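6-phosphogluconate dehydrogenase (Pseudomonas syringae, PDB 5U5G) probably reduces 2-oxopropylphosphonate with NADPH to the corresponding hydroxypropylphosphonate, a late step in the biosynthesis of the antibiotic fosfomycin. Local coordinates at residues L135-S140 with V155-V160. Sequence-based numbering, arbitrary orientation.
Sequences LSAIVS and VFCATV
The ring of Phe156 meets Leu135 obliquely, its CD1 lying 3.9 Å from Leu135 CD1, while Ile17, Arg20 and Leu21 of helix 12-23 and Leu96 also pack against Phe156. This largely apolar packing marks the start of a parallel strand pair in a beta-alpha-beta unit, strand 135-139, helix 143-156 and strand 157-162, which forms one margin of the Rossmann-type NADP-binding domain. A large aromatic suits the helix-to-strand junction because its broad apolar ring can touch both Leu135 on the strand and Ile17 and Leu21 of helix 12-23. Its CG sits between the backbone N and carbonyl carbon (chi1 59°), the torsion that directs the ring to Leu135. The Leu135 side chain lies close to both ligands, about 5 Å from the bound (2-oxopropyl)phosphonic acid and about 6 Å from NADP.

The same end carries a beta bulge. Leu135 N donates to Phe156 O, and Leu135 O accepts a hydrogen bond from Ala158 N at 2.7 Å, in the carbonyl plane, plus a weak, longer bond from Thr159 N. One carbonyl thus receives two successive amides where the chain turns at Ala158. Beyond the bulge, Ala137 N bonds to Thr159 O.

Small side chains suit the face carrying Leu135, Cys157, Ala137 and Val160, where Cys157 SG rests 3.9 Å from Ala137 CB. On the other face Ser136 and Thr159 stand side by side, and the backbone O of Ser210 of the second subunit accepts a weak hydrogen bond from Ser136 OG. Back on the Ala137 face, beta-branched valines suit the extended backbone, and Val139 CG2 meets Val160 CG1 at 3.7 Å.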
loop_
_atom_site.group_PDB
_atom_site.type_symbol
_atom_site.label_atom_id
_atom_site.label_comp_id
_atom_site.label_asym_id
_atom_site.label_seq_id
_atom_site.Cartn_x
_atom_site.Cartn_y
_atom_site.Cartn_z
ATOM N N LEU A 135 -8.572 5.282 14.469
ATOM C CA LEU A 135 -7.885 3.990 14.440
ATOM C C LEU A 135 -8.806 2.905 13.895
ATOM O O LEU A 135 -10.034 3.004 13.956
ATOM C CB LEU A 135 -7.401 3.580 15.833
ATOM C CG LEU A 135 -6.226 4.377 16.406
ATOM C CD1 LEU A 135 -5.908 3.935 17.837
ATOM C CD2 LEU A 135 -5.001 4.283 15.500
ATOM N N SER A 136 -8.197 1.863 13.336
ATOM C CA SER A 136 -8.904 0.618 13.067
ATOM C C SER A 136 -8.619 -0.363 14.195
ATOM O O SER A 136 -7.467 -0.535 14.600
ATOM C CB SER A 136 -8.478 -0.004 11.735
ATOM O OG SER A 136 -8.665 0.899 10.669
ATOM N N ALA A 137 -9.659 -1.013 14.687
ATOM C CA ALA A 137 -9.519 -2.032 15.716
ATOM C C ALA A 137 -9.915 -3.396 15.157
ATOM O O ALA A 137 -10.786 -3.502 14.286
ATOM C CB ALA A 137 -10.369 -1.694 16.952
ATOM N N ILE A 138 -9.227 -4.431 15.640
ATOM C CA ILE A 138 -9.587 -5.831 15.422
ATOM C C ILE A 138 -9.845 -6.435 16.794
ATOM O O ILE A 138 -9.005 -6.312 17.689
ATOM C CB ILE A 138 -8.472 -6.606 14.696
ATOM C CG1 ILE A 138 -7.813 -5.726 13.630
ATOM C CG2 ILE A 138 -9.017 -7.929 14.138
ATOM C CD1 ILE A 138 -6.401 -6.170 13.262
ATOM N N VAL A 139 -11.000 -7.061 16.976
ATOM C CA VAL A 139 -11.496 -7.348 18.320
ATOM C C VAL A 139 -11.878 -8.812 18.437
ATOM O O VAL A 139 -12.704 -9.308 17.657
ATOM C CB VAL A 139 -12.704 -6.462 18.687
ATOM C CG1 VAL A 139 -13.143 -6.735 20.121
ATOM C CG2 VAL A 139 -12.378 -4.995 18.493
ATOM N N SER A 140 -11.308 -9.491 19.435
ATOM C CA SER A 140 -11.715 -10.837 19.805
ATOM C C SER A 140 -12.165 -10.850 21.261
ATOM O O SER A 140 -11.657 -10.090 22.094
ATOM C CB SER A 140 -10.582 -11.850 19.627
ATOM O OG SER A 140 -10.208 -11.987 18.276
ATOM N N VAL A 155 -14.732 6.276 20.568
ATOM C CA VAL A 155 -14.089 7.557 20.841
ATOM C C VAL A 155 -12.796 7.709 20.050
ATOM O O VAL A 155 -12.448 8.817 19.630
ATOM C CB VAL A 155 -13.847 7.715 22.353
ATOM C CG1 VAL A 155 -13.093 9.011 22.640
ATOM C CG2 VAL A 155 -15.171 7.674 23.089
ATOM N N PHE A 156 -12.058 6.616 19.823
ATOM C CA PHE A 156 -10.773 6.745 19.146
ATOM C C PHE A 156 -10.623 5.840 17.922
ATOM O O PHE A 156 -9.532 5.800 17.333
ATOM C CB PHE A 156 -9.601 6.513 20.131
ATOM C CG PHE A 156 -9.599 5.160 20.812
ATOM C CD1 PHE A 156 -8.936 4.077 20.244
ATOM C CD2 PHE A 156 -10.212 4.988 22.052
ATOM C CE1 PHE A 156 -8.919 2.829 20.890
ATOM C CE2 PHE A 156 -10.196 3.753 22.694
ATOM C CZ PHE A 156 -9.557 2.674 22.107
ATOM N N CYS A 157 -11.678 5.144 17.503
ATOM C CA CYS A 157 -11.619 4.262 16.339
ATOM C C CYS A 157 -12.676 4.643 15.312
ATOM O O CYS A 157 -13.804 4.999 15.666
ATOM C CB CYS A 157 -11.831 2.782 16.719
ATOM S SG CYS A 157 -10.671 2.077 17.927
ATOM N N ALA A 158 -12.317 4.514 14.033
ATOM C CA ALA A 158 -13.277 4.645 12.943
ATOM C C ALA A 158 -13.823 3.288 12.505
ATOM O O ALA A 158 -15.039 3.118 12.367
ATOM C CB ALA A 158 -12.639 5.364 11.749
ATOM N N THR A 159 -12.946 2.320 12.274
ATOM C CA THR A 159 -13.343 0.980 11.871
ATOM C C THR A 159 -13.062 0.001 12.998
ATOM O O THR A 159 -12.011 0.072 13.641
ATOM C CB THR A 159 -12.597 0.539 10.612
ATOM O OG1 THR A 159 -12.603 1.609 9.670
ATOM C CG2 THR A 159 -13.285 -0.676 9.989
ATOM N N VAL A 160 -14.006 -0.906 13.239
ATOM C CA VAL A 160 -13.866 -1.946 14.254
ATOM C C VAL A 160 -14.324 -3.269 13.642
ATOM O O VAL A 160 -15.492 -3.403 13.260
ATOM C CB VAL A 160 -14.671 -1.622 15.528
ATOM C CG1 VAL A 160 -14.536 -2.736 16.552
ATOM C CG2 VAL A 160 -14.225 -0.294 16.137
#